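Lipolytic protein G-D-S-L family (Chitinophaga pinensis, PDB 4Q7Q) is probably an esterase or lipase-like hydrolase of the GDSL (SGNH) family whose substrate is unknown. Local coordinates at residues 14-19 against 75-80; 9-14 against 57-62; 146-151 against 184-189; 128-133 against 237-242. All blocks are in the same frame, centred on the assembly; numbering follows the deposited sequence.

Interaction 1 of 4, residues 14-19 against 75-80; sequences SITYLN and SVFLGT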
loop_
_atom_site.group_PDB
_atom_site.type_symbol
_atom_site.label_atom_id
_atom_site.label_comp_id
_atom_site.label_asym_id
_atom_site.label_seq_id
_atom_site.Cartn_x
_atom_site.Cartn_y
_atom_site.Cartn_z
ATOM N N SER A 14 -5.446 -3.159 -1.307
ATOM C CA SER A 14 -6.273 -2.289 -2.140
ATOM C C SER A 14 -5.449 -1.399 -3.060
ATOM O O SER A 14 -5.873 -1.091 -4.159
ATOM C CB SER A 14 -7.190 -1.411 -1.287
ATOM O OG SER A 14 -6.444 -0.741 -0.299
ATOM N N ILE A 15 -4.277 -0.973 -2.611
ATOM C CA ILE A 15 -3.450 -0.099 -3.434
ATOM C C ILE A 15 -3.096 -0.769 -4.774
ATOM O O ILE A 15 -2.989 -0.101 -5.803
ATOM C CB ILE A 15 -2.230 0.391 -2.642
ATOM C CG1 ILE A 15 -2.718 1.280 -1.494
ATOM C CG2 ILE A 15 -1.249 1.139 -3.523
ATOM C CD1 ILE A 15 -1.663 1.642 -0.471
ATOM N N THR A 16 -2.987 -2.098 -4.757
ATOM C CA THR A 16 -2.733 -2.898 -5.953
ATOM C C THR A 16 -4.038 -3.251 -6.653
ATOM O O THR A 16 -4.171 -3.076 -7.862
ATOM C CB THR A 16 -1.968 -4.175 -5.573
ATOM O OG1 THR A 16 -0.718 -3.790 -4.990
ATOM C CG2 THR A 16 -1.727 -5.064 -6.785
ATOM N N TYR A 17 -4.988 -3.756 -5.878
ATOM C CA TYR A 17 -6.316 -4.108 -6.376
ATOM C C TYR A 17 -6.953 -3.017 -7.249
ATOM O O TYR A 17 -7.490 -3.298 -8.330
ATOM C CB TYR A 17 -7.222 -4.399 -5.180
ATOM C CG TYR A 17 -8.691 -4.575 -5.513
ATOM C CD1 TYR A 17 -9.200 -5.820 -5.873
ATOM C CD2 TYR A 17 -9.576 -3.500 -5.429
ATOM C CE1 TYR A 17 -10.547 -5.986 -6.160
ATOM C CE2 TYR A 17 -10.913 -3.651 -5.713
ATOM C CZ TYR A 17 -11.400 -4.897 -6.078
ATOM O OH TYR A 17 -12.737 -5.050 -6.363
ATOM N N LEU A 18 -6.873 -1.774 -6.779
ATOM C CA LEU A 18 -7.590 -0.667 -7.399
ATOM C C LEU A 18 -7.100 -0.315 -8.797
ATOM O O LEU A 18 -7.781 0.413 -9.515
ATOM C CB LEU A 18 -7.534 0.574 -6.503
ATOM C CG LEU A 18 -8.382 0.473 -5.232
ATOM C CD1 LEU A 18 -8.028 1.580 -4.218
ATOM C CD2 LEU A 18 -9.874 0.464 -5.575
ATOM N N ASN A 19 -5.927 -0.821 -9.181
ATOM C CA ASN A 19 -5.407 -0.598 -10.530
ATOM C C ASN A 19 -6.430 -0.966 -11.597
ATOM O O ASN A 19 -6.512 -0.324 -12.647
ATOM C CB ASN A 19 -4.123 -1.399 -10.756
ATOM C CG ASN A 19 -3.494 -1.117 -12.108
ATOM O OD1 ASN A 19 -2.753 -0.149 -12.273
ATOM N ND2 ASN A 19 -3.792 -1.964 -13.089
ATOM N N SER A 75 6.094 -8.983 -7.218
ATOM C CA SER A 75 6.235 -7.914 -6.237
ATOM C C SER A 75 5.257 -8.150 -5.097
ATOM O O SER A 75 4.180 -8.733 -5.288
ATOM C CB SER A 75 6.041 -6.523 -6.857
ATOM O OG SER A 75 4.770 -6.383 -7.462
ATOM N N VAL A 76 5.649 -7.732 -3.898
ATOM C CA VAL A 76 4.796 -7.864 -2.729
ATOM C C VAL A 76 4.672 -6.505 -2.062
ATOM O O VAL A 76 5.669 -5.923 -1.634
ATOM C CB VAL A 76 5.364 -8.889 -1.724
ATOM C CG1 VAL A 76 4.436 -9.049 -0.519
ATOM C CG2 VAL A 76 5.583 -10.233 -2.416
ATOM N N PHE A 77 3.443 -6.008 -1.979
ATOM C CA PHE A 77 3.173 -4.655 -1.504
ATOM C C PHE A 77 2.076 -4.768 -0.444
ATOM O O PHE A 77 0.886 -4.631 -0.743
ATOM C CB PHE A 77 2.709 -3.820 -2.704
ATOM C CG PHE A 77 2.577 -2.335 -2.448
ATOM C CD1 PHE A 77 2.781 -1.771 -1.192
ATOM C CD2 PHE A 77 2.222 -1.497 -3.497
ATOM C CE1 PHE A 77 2.630 -0.400 -0.999
ATOM C CE2 PHE A 77 2.091 -0.128 -3.313
ATOM C CZ PHE A 77 2.285 0.418 -2.059
ATOM N N LEU A 78 2.489 -5.047 0.791
ATOM C CA LEU A 78 1.577 -5.358 1.886
ATOM C C LEU A 78 2.058 -4.737 3.181
ATOM O O LEU A 78 3.243 -4.470 3.340
ATOM C CB LEU A 78 1.497 -6.870 2.097
ATOM C CG LEU A 78 0.882 -7.674 0.961
ATOM C CD1 LEU A 78 1.195 -9.158 1.159
ATOM C CD2 LEU A 78 -0.622 -7.421 0.899
ATOM N N GLY A 79 1.138 -4.538 4.113
ATOM C CA GLY A 79 1.514 -4.147 5.449
ATOM C C GLY A 79 0.670 -3.028 6.031
ATOM O O GLY A 79 0.486 -2.951 7.249
ATOM N N THR A 80 0.136 -2.162 5.179
ATOM C CA THR A 80 -0.619 -1.028 5.686
ATOM C C THR A 80 -1.872 -1.487 6.445
ATOM O O THR A 80 -2.228 -0.922 7.485
ATOM C CB THR A 80 -0.930 0.019 4.583
ATOM O OG1 THR A 80 -1.282 1.261 5.202
ATOM C CG2 THR A 80 -2.050 -0.434 3.656
HETATM O O HOH W 1 -0.714 -3.161 -2.421
#
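I15 and F77 supply the apolar half of this contact. Methyl CG2 of I15 lies 3.6 Å from CE2 of the F77 ring, with CZ slightly farther off, and the two side chains meet roughly perpendicular. The approach is oblique to the ring. CG2 stands anti to the backbone N of I15 while CG1 swings beside that N (chi1 -65°), which aims the short branch at the phenyl group. T16 adds a looser touch, OG1 sitting 4.0 Å from F77 CD2 as the side chains run antiparallel alongside one another. F77 also packs on I127 of the next strand of the sheet. The place is characteristic of the SGNH fold: S14, probably the nucleophile, opens helix 14-17 in the GDS motif, and the chain leaving strand 73-77 carries the family's GxND block, which begins at G79. G79 is the N-cap of the helix that follows, and at its backbone angles (phi 135°) a CB would jam against the carbonyl O of L78. The polar half runs through one bridging water. T16 OG1 donates to it at 2.6 Å, and the water in turn donates to F77 O at 2.7 Å. OG1 is also hydrogen-bonded to Y33 OH. L18 N bonds S14 O at 2.9 Å.

Interaction 2 of 4, residues 9-14 against 57-62; sequences VAIGDS and GGIAGN. With FMT (formic acid), chain E.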
loop_
_atom_site.group_PDB
_atom_site.type_symbol
_atom_site.label_atom_id
_atom_site.label_comp_id
_atom_site.label_asym_id
_atom_site.label_seq_id
_atom_site.Cartn_x
_atom_site.Cartn_y
_atom_site.Cartn_z
ATOM N N VAL A 9 3.603 -10.901 -11.457
ATOM C CA VAL A 9 2.512 -11.027 -10.500
ATOM C C VAL A 9 2.682 -9.972 -9.413
ATOM O O VAL A 9 3.702 -9.943 -8.713
ATOM C CB VAL A 9 2.456 -12.438 -9.876
ATOM C CG1 VAL A 9 1.443 -12.497 -8.744
ATOM C CG2 VAL A 9 2.119 -13.460 -10.943
ATOM N N ALA A 10 1.700 -9.080 -9.306
ATOM C CA ALA A 10 1.726 -8.029 -8.302
ATOM C C ALA A 10 0.830 -8.426 -7.140
ATOM O O ALA A 10 -0.391 -8.388 -7.251
ATOM C CB ALA A 10 1.265 -6.705 -8.906
ATOM N N ILE A 11 1.445 -8.822 -6.031
ATOM C CA ILE A 11 0.709 -9.222 -4.841
ATOM C C ILE A 11 0.533 -7.987 -3.975
ATOM O O ILE A 11 1.482 -7.225 -3.760
ATOM C CB ILE A 11 1.471 -10.321 -4.063
ATOM C CG1 ILE A 11 1.598 -11.566 -4.939
ATOM C CG2 ILE A 11 0.780 -10.655 -2.728
ATOM C CD1 ILE A 11 2.484 -12.631 -4.368
ATOM N N GLY A 12 -0.669 -7.773 -3.475
ATOM C CA GLY A 12 -0.890 -6.597 -2.666
ATOM C C GLY A 12 -2.266 -6.505 -2.055
ATOM O O GLY A 12 -3.015 -7.490 -2.013
ATOM N N ASP A 13 -2.575 -5.308 -1.562
ATOM C CA ASP A 13 -3.856 -5.007 -0.935
ATOM C C ASP A 13 -4.658 -4.077 -1.861
ATOM O O ASP A 13 -4.536 -4.181 -3.079
ATOM C CB ASP A 13 -3.647 -4.397 0.455
ATOM C CG ASP A 13 -2.628 -3.257 0.452
ATOM O OD1 ASP A 13 -2.590 -2.490 -0.540
ATOM O OD2 ASP A 13 -1.853 -3.134 1.433
ATOM N N SER A 14 -5.446 -3.159 -1.307
ATOM C CA SER A 14 -6.273 -2.289 -2.140
ATOM C C SER A 14 -5.449 -1.399 -3.060
ATOM O O SER A 14 -5.873 -1.091 -4.159
ATOM C CB SER A 14 -7.190 -1.411 -1.287
ATOM O OG SER A 14 -6.444 -0.741 -0.299
ATOM N N GLY A 57 -1.249 -11.067 6.615
ATOM C CA GLY A 57 -1.776 -12.238 7.300
ATOM C C GLY A 57 -2.839 -12.958 6.483
ATOM O O GLY A 57 -2.830 -14.188 6.394
ATOM N N GLY A 58 -3.761 -12.206 5.888
ATOM C CA GLY A 58 -4.774 -12.793 5.020
ATOM C C GLY A 58 -4.200 -13.397 3.746
ATOM O O GLY A 58 -4.602 -14.488 3.316
ATOM N N ILE A 59 -3.258 -12.685 3.133
ATOM C CA ILE A 59 -2.588 -13.203 1.952
ATOM C C ILE A 59 -1.879 -14.524 2.288
ATOM O O ILE A 59 -2.084 -15.536 1.617
ATOM C CB ILE A 59 -1.582 -12.173 1.391
ATOM C CG1 ILE A 59 -2.314 -10.915 0.889
ATOM C CG2 ILE A 59 -0.732 -12.800 0.305
ATOM C CD1 ILE A 59 -3.071 -11.101 -0.418
ATOM N N ALA A 60 -1.065 -14.509 3.341
ATOM C CA ALA A 60 -0.316 -15.690 3.750
ATOM C C ALA A 60 -1.253 -16.828 4.146
ATOM O O ALA A 60 -1.015 -17.978 3.789
ATOM C CB ALA A 60 0.632 -15.344 4.900
ATOM N N GLY A 61 -2.322 -16.500 4.871
ATOM C CA GLY A 61 -3.256 -17.502 5.360
ATOM C C GLY A 61 -4.052 -18.184 4.266
ATOM O O GLY A 61 -4.586 -19.273 4.467
ATOM N N ASN A 62 -4.139 -17.541 3.108
ATOM C CA ASN A 62 -4.887 -18.083 1.976
ATOM C C ASN A 62 -3.978 -18.361 0.798
ATOM O O ASN A 62 -4.447 -18.494 -0.333
ATOM C CB ASN A 62 -5.962 -17.095 1.516
ATOM C CG ASN A 62 -7.119 -17.011 2.473
ATOM O OD1 ASN A 62 -8.026 -17.836 2.433
ATOM N ND2 ASN A 62 -7.102 -16.008 3.337
HETATM C C FMT E . -7.302 -15.103 6.961
HETATM O O1 FMT E . -6.112 -15.421 6.880
HETATM O O2 FMT E . -7.975 -14.568 6.066
#
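G58 O, near the end of helix 56-61, is gripped twice by N62: by side-chain ND2 at 2.9 Å in a nearly straight bond (166° at the hydrogen), and by the backbone N through a weak one. The carbonyl O lies close to the amide plane of N62, although ND2 is itself tilted out of the carbonyl plane. N62 is the first residue to leave the helix, and its CG is turned beside its own backbone N (chi1 -73°), folding the amide back over the last turn. ND2 also reaches O2 of a formic acid, probably from the crystallisation liquor, in a weak bond of 3.2 Å. A leucine at N62 would probably take from G58 O the stronger of the two bonds N62 gives it and leave the formic acid without this donor. On its inner side the helix covers the parallel sheet of an alpha/beta fold. I59 CG2 meets I11 CG2 of strand 6-12 at 4.0 Å, and I59 CD1 comes 3.9 Å from G12 O, where the strand runs into the GDS motif. I111 of helix 104-118 packs on I59 as well. Beyond G12, D13 is the N-cap of helix 14-17, its OD1 accepting from I15 N.

Interaction 3 of 4, residues 146-151 against 184-189; sequences FGSYQK and LTLRNM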
loop_
_atom_site.group_PDB
_atom_site.type_symbol
_atom_site.label_atom_id
_atom_site.label_comp_id
_atom_site.label_asym_id
_atom_site.label_seq_id
_atom_site.Cartn_x
_atom_site.Cartn_y
_atom_site.Cartn_z
ATOM N N PHE A 146 -7.241 6.818 11.379
ATOM C CA PHE A 146 -6.294 7.911 11.537
ATOM C C PHE A 146 -4.998 7.650 10.784
ATOM O O PHE A 146 -4.717 6.513 10.400
ATOM C CB PHE A 146 -6.040 8.235 13.009
ATOM C CG PHE A 146 -5.500 7.092 13.829
ATOM C CD1 PHE A 146 -4.159 6.745 13.777
ATOM C CD2 PHE A 146 -6.332 6.412 14.709
ATOM C CE1 PHE A 146 -3.664 5.724 14.574
ATOM C CE2 PHE A 146 -5.857 5.392 15.506
ATOM C CZ PHE A 146 -4.519 5.045 15.444
ATOM N N GLY A 147 -4.226 8.713 10.564
ATOM C CA GLY A 147 -3.007 8.629 9.779
ATOM C C GLY A 147 -1.812 8.077 10.532
ATOM O O GLY A 147 -1.854 7.909 11.753
ATOM N N SER A 148 -0.723 7.838 9.809
ATOM C CA SER A 148 0.442 7.175 10.399
ATOM C C SER A 148 1.319 8.105 11.250
ATOM O O SER A 148 2.384 7.716 11.703
ATOM C CB SER A 148 1.260 6.432 9.327
ATOM O OG SER A 148 1.559 7.258 8.211
ATOM N N TYR A 149 0.856 9.333 11.467
ATOM C CA TYR A 149 1.448 10.208 12.483
ATOM C C TYR A 149 1.173 9.694 13.915
ATOM O O TYR A 149 1.795 10.155 14.869
ATOM C CB TYR A 149 0.926 11.646 12.325
ATOM C CG TYR A 149 -0.587 11.728 12.390
ATOM C CD1 TYR A 149 -1.253 11.733 13.617
ATOM C CD2 TYR A 149 -1.350 11.781 11.228
ATOM C CE1 TYR A 149 -2.635 11.782 13.682
ATOM C CE2 TYR A 149 -2.731 11.845 11.281
ATOM C CZ TYR A 149 -3.368 11.839 12.511
ATOM O OH TYR A 149 -4.738 11.886 12.580
ATOM N N GLN A 150 0.235 8.757 14.057
ATOM C CA GLN A 150 -0.146 8.214 15.359
ATOM C C GLN A 150 0.112 6.707 15.387
ATOM O O GLN A 150 0.018 6.039 14.351
ATOM C CB GLN A 150 -1.626 8.528 15.639
ATOM C CG GLN A 150 -2.214 7.978 16.951
ATOM C CD GLN A 150 -1.564 8.562 18.195
ATOM O OE1 GLN A 150 -0.398 8.291 18.495
ATOM N NE2 GLN A 150 -2.316 9.384 18.922
ATOM N N LYS A 151 0.449 6.176 16.561
ATOM C CA LYS A 151 0.604 4.728 16.717
ATOM C C LYS A 151 -0.746 4.037 16.714
ATOM O O LYS A 151 -1.751 4.613 17.138
ATOM C CB LYS A 151 1.333 4.387 18.023
ATOM C CG LYS A 151 2.825 4.660 17.983
ATOM C CD LYS A 151 3.509 4.318 19.304
ATOM C CE LYS A 151 5.020 4.243 19.118
ATOM N NZ LYS A 151 5.776 3.962 20.379
ATOM N N LEU A 184 6.929 11.297 -0.834
ATOM C CA LEU A 184 5.709 10.695 -0.301
ATOM C C LEU A 184 5.480 11.031 1.174
ATOM O O LEU A 184 5.486 10.162 2.038
ATOM C CB LEU A 184 5.716 9.181 -0.557
ATOM C CG LEU A 184 5.817 8.791 -2.038
ATOM C CD1 LEU A 184 5.793 7.277 -2.219
ATOM C CD2 LEU A 184 4.699 9.453 -2.842
ATOM N N THR A 185 5.265 12.312 1.450
ATOM C CA THR A 185 5.159 12.793 2.824
ATOM C C THR A 185 3.717 13.009 3.278
ATOM O O THR A 185 2.828 13.231 2.457
ATOM C CB THR A 185 5.930 14.101 2.986
ATOM O OG1 THR A 185 5.458 15.042 2.015
ATOM C CG2 THR A 185 7.409 13.855 2.755
ATOM N N LEU A 186 3.490 12.936 4.589
ATOM C CA LEU A 186 2.153 13.135 5.151
ATOM C C LEU A 186 1.482 14.434 4.720
ATOM O O LEU A 186 0.279 14.457 4.445
ATOM C CB LEU A 186 2.191 13.082 6.675
ATOM C CG LEU A 186 2.184 11.687 7.281
ATOM C CD1 LEU A 186 2.288 11.788 8.796
ATOM C CD2 LEU A 186 0.927 10.950 6.860
ATOM N N ARG A 187 2.258 15.513 4.674
ATOM C CA ARG A 187 1.713 16.817 4.337
ATOM C C ARG A 187 1.175 16.852 2.908
ATOM O O ARG A 187 0.374 17.721 2.563
ATOM C CB ARG A 187 2.767 17.914 4.538
ATOM C CG ARG A 187 3.886 17.913 3.499
ATOM C CD ARG A 187 4.986 18.919 3.847
ATOM N NE ARG A 187 5.880 18.397 4.878
ATOM C CZ ARG A 187 7.018 17.753 4.629
ATOM N NH1 ARG A 187 7.418 17.563 3.378
ATOM N NH2 ARG A 187 7.762 17.306 5.633
ATOM N N ASN A 188 1.606 15.903 2.081
ATOM C CA ASN A 188 1.202 15.882 0.680
ATOM C C ASN A 188 0.165 14.828 0.350
ATOM O O ASN A 188 -0.159 14.632 -0.812
ATOM C CB ASN A 188 2.419 15.718 -0.230
ATOM C CG ASN A 188 3.178 17.006 -0.408
ATOM O OD1 ASN A 188 2.581 18.077 -0.480
ATOM N ND2 ASN A 188 4.499 16.915 -0.471
HETATM N N MSE A 189 -0.354 14.139 1.360
HETATM C CA MSE A 189 -1.365 13.117 1.105
HETATM C C MSE A 189 -2.677 13.719 0.609
HETATM O O MSE A 189 -3.228 13.269 -0.393
HETATM C CB MSE A 189 -1.589 12.259 2.349
HETATM C CG MSE A 189 -0.361 11.466 2.744
HETATM SE SE MSE A 189 0.066 10.127 1.400
HETATM C CE MSE A 189 1.986 9.924 1.723
#
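L186 carries this contact with the fork of its side chain. CD1 comes 3.8 Å from Y149 CB, near the plane of the tyrosine ring and at its edge, while CD2 lies 4.0 Å from S148 OG. Both partners belong to the type I turn G147-Q150, which is closed by Q150 N bonding G147 O at 3.2 Å. Y149 holds its CG between backbone N and carbonyl carbon (chi1 57°), which brings the ring back over the first residue of the turn: G147 O sits 3.9 Å above the centre of one face. A CB on G147 would collide with Y149 CE2, 2.7 Å away. On the other side, L186 opens the short 3-10 segment 186-188, where N188 N bonds T185 O at 3.0 Å. Farther out, D134 OD1 receives both Y149 OH and G147 N, S148 OG bonds R132 O, and N133 ND2 donates to L186 O. The loop before helix 157-171 and the loop after strand 175-176 are thus both moored to residues 132-134. Because the groups meeting directly are mostly methyls and methylene, the attraction between the loops is probably mainly dispersive and undirected, and the aim of S148 and Y149 probably owes more to their bonds to R132 O and D134.

Interaction 4 of 4, residues 128-133 against 237-242; sequences TPMQRN and LHPSDK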
loop_
_atom_site.group_PDB
_atom_site.type_symbol
_atom_site.label_atom_id
_atom_site.label_comp_id
_atom_site.label_asym_id
_atom_site.label_seq_id
_atom_site.Cartn_x
_atom_site.Cartn_y
_atom_site.Cartn_z
ATOM N N THR A 128 7.664 -1.291 0.520
ATOM C CA THR A 128 7.221 -0.864 1.852
ATOM C C THR A 128 5.893 -0.122 1.791
ATOM O O THR A 128 5.565 0.488 0.775
ATOM C CB THR A 128 8.231 0.068 2.550
ATOM O OG1 THR A 128 8.285 1.315 1.850
ATOM C CG2 THR A 128 9.616 -0.561 2.607
ATOM N N PRO A 129 5.123 -0.166 2.884
ATOM C CA PRO A 129 3.907 0.647 2.874
ATOM C C PRO A 129 4.224 2.126 2.695
ATOM O O PRO A 129 5.250 2.626 3.162
ATOM C CB PRO A 129 3.312 0.407 4.265
ATOM C CG PRO A 129 3.827 -0.920 4.677
ATOM C CD PRO A 129 5.212 -1.026 4.076
HETATM N N MSE A 130 3.341 2.817 1.992
HETATM C CA MSE A 130 3.419 4.261 1.898
HETATM C C MSE A 130 2.885 4.864 3.189
HETATM O O MSE A 130 2.046 4.270 3.862
HETATM C CB MSE A 130 2.581 4.742 0.715
HETATM C CG MSE A 130 2.771 6.214 0.384
HETATM SE SE MSE A 130 1.999 6.758 -1.332
HETATM C CE MSE A 130 0.140 6.894 -0.763
ATOM N N GLN A 131 3.358 6.054 3.538
ATOM C CA GLN A 131 2.715 6.785 4.619
ATOM C C GLN A 131 1.260 7.053 4.248
ATOM O O GLN A 131 0.872 7.014 3.071
ATOM C CB GLN A 131 3.473 8.070 4.938
ATOM C CG GLN A 131 4.856 7.774 5.489
ATOM C CD GLN A 131 5.601 9.004 5.946
ATOM O OE1 GLN A 131 5.095 9.798 6.745
ATOM N NE2 GLN A 131 6.823 9.159 5.458
ATOM N N ARG A 132 0.443 7.279 5.260
ATOM C CA ARG A 132 -0.977 7.496 5.036
ATOM C C ARG A 132 -1.486 8.547 5.993
ATOM O O ARG A 132 -1.101 8.575 7.167
ATOM C CB ARG A 132 -1.751 6.188 5.233
ATOM C CG ARG A 132 -1.407 5.430 6.499
ATOM C CD ARG A 132 -2.061 4.062 6.547
ATOM N NE ARG A 132 -3.498 4.137 6.802
ATOM C CZ ARG A 132 -4.304 3.082 6.830
ATOM N NH1 ARG A 132 -3.815 1.862 6.599
ATOM N NH2 ARG A 132 -5.595 3.243 7.086
ATOM N N ASN A 133 -2.327 9.444 5.496
ATOM C CA ASN A 133 -2.972 10.375 6.403
ATOM C C ASN A 133 -4.334 9.832 6.811
ATOM O O ASN A 133 -4.616 8.657 6.568
ATOM C CB ASN A 133 -3.041 11.789 5.827
ATOM C CG ASN A 133 -2.777 12.836 6.880
ATOM O OD1 ASN A 133 -3.309 12.749 7.982
ATOM N ND2 ASN A 133 -1.931 13.812 6.564
ATOM N N LEU A 237 -5.350 7.708 1.895
ATOM C CA LEU A 237 -4.657 6.421 1.916
ATOM C C LEU A 237 -4.300 5.906 0.522
ATOM O O LEU A 237 -3.152 5.534 0.264
ATOM C CB LEU A 237 -5.525 5.395 2.647
ATOM C CG LEU A 237 -5.156 3.903 2.596
ATOM C CD1 LEU A 237 -3.779 3.617 3.187
ATOM C CD2 LEU A 237 -6.218 3.076 3.303
ATOM N N HIS A 238 -5.281 5.890 -0.373
ATOM C CA HIS A 238 -5.084 5.289 -1.685
ATOM C C HIS A 238 -4.557 6.306 -2.671
ATOM O O HIS A 238 -5.113 7.388 -2.796
ATOM C CB HIS A 238 -6.394 4.691 -2.189
ATOM C CG HIS A 238 -6.932 3.621 -1.296
ATOM N ND1 HIS A 238 -7.990 3.826 -0.435
ATOM C CD2 HIS A 238 -6.531 2.344 -1.106
ATOM C CE1 HIS A 238 -8.225 2.712 0.238
ATOM N NE2 HIS A 238 -7.355 1.796 -0.152
ATOM N N PRO A 239 -3.473 5.957 -3.372
ATOM C CA PRO A 239 -2.820 6.880 -4.295
ATOM C C PRO A 239 -3.742 7.492 -5.348
ATOM O O PRO A 239 -4.652 6.849 -5.896
ATOM C CB PRO A 239 -1.768 6.001 -4.969
ATOM C CG PRO A 239 -1.417 5.004 -3.939
ATOM C CD PRO A 239 -2.693 4.719 -3.189
ATOM N N SER A 240 -3.481 8.765 -5.613
ATOM C CA SER A 240 -4.025 9.453 -6.768
ATOM C C SER A 240 -3.236 9.063 -8.011
ATOM O O SER A 240 -2.315 8.252 -7.943
ATOM C CB SER A 240 -3.886 10.953 -6.553
ATOM O OG SER A 240 -2.516 11.305 -6.446
ATOM N N ASP A 241 -3.578 9.661 -9.145
ATOM C CA ASP A 241 -2.767 9.493 -10.344
ATOM C C ASP A 241 -1.316 9.883 -10.070
ATOM O O ASP A 241 -0.394 9.171 -10.472
ATOM C CB ASP A 241 -3.315 10.339 -11.493
ATOM C CG ASP A 241 -4.491 9.686 -12.194
ATOM O OD1 ASP A 241 -4.557 8.446 -12.220
ATOM O OD2 ASP A 241 -5.344 10.419 -12.742
ATOM N N LYS A 242 -1.123 11.006 -9.376
ATOM C CA LYS A 242 0.212 11.481 -9.019
ATOM C C LYS A 242 0.948 10.485 -8.119
ATOM O O LYS A 242 2.115 10.171 -8.363
ATOM C CB LYS A 242 0.129 12.845 -8.335
ATOM C CG LYS A 242 1.477 13.428 -7.969
ATOM C CD LYS A 242 1.340 14.767 -7.266
ATOM C CE LYS A 242 2.702 15.387 -7.010
HETATM O O HOH W 2 -0.958 5.169 1.924
#
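L237 lays its methyls along R132, the two side chains running alongside each other in the same direction. CD1 rides 3.5 Å above one face of the guanidinium, toward its rim, and CD2 is 3.8 Å from NH2. NH1 bonds T80 OG1, which helps to fix the plane. Cut back to alanine, R132 would probably leave the L237 methyls without their flat support and T80 OG1 without this donor. A tetraethylene glycol, probably from the crystallisation liquor, lies about 4 Å from the L237 side chain. The backbone O of L237 meets the selenomethionine methyl M130 CE at 3.7 Å and accepts a 2.8 Å bond from a water that also donates to Q131 O. H238 follows, L237 CG lying over the centre of one face of its imidazole, while ND1 bonds D235 OD2; this DxxH arrangement fits the acid-base half of a Ser-His-Asp triad. Next, P239 CG meets M130 CE at 4.0 Å; the bend at chi3 (79°) turns that methyl toward the proline. S240 is the N-cap of helix 241-257, whose N244 and I247 pack on P239. Segment 128-133 follows strand 123-127 of the parallel sheet, and W83 and W84 of helix 80-85 and L157 of helix 157-171 touch R132.

How the interactions relate
Interactions 1 and 4, centres about 10 Å apart, meet at the presumed active site: S14 OG lies 2.7 Å from H238 NE2, a probable hydrogen bond completing a Ser-His-Asp geometry. They also pack together where F77 CE1 comes 3.5 Å from T128 O. Interaction 2 shares S14 with interaction 1 and backs it through neighbouring strands of the sheet, where I11 N and S75 O are 2.8 Å apart. Interaction 3 adjoins interaction 4, S148 N lying 2.8 Å from R132 O, but it and interaction 2 lie on opposite sides of the chain's centre, about 13 Å apart at their nearest atoms. R132 bonds both S148 and T80, so it links the loop of interaction 3 to segment 75-80 of interaction 1.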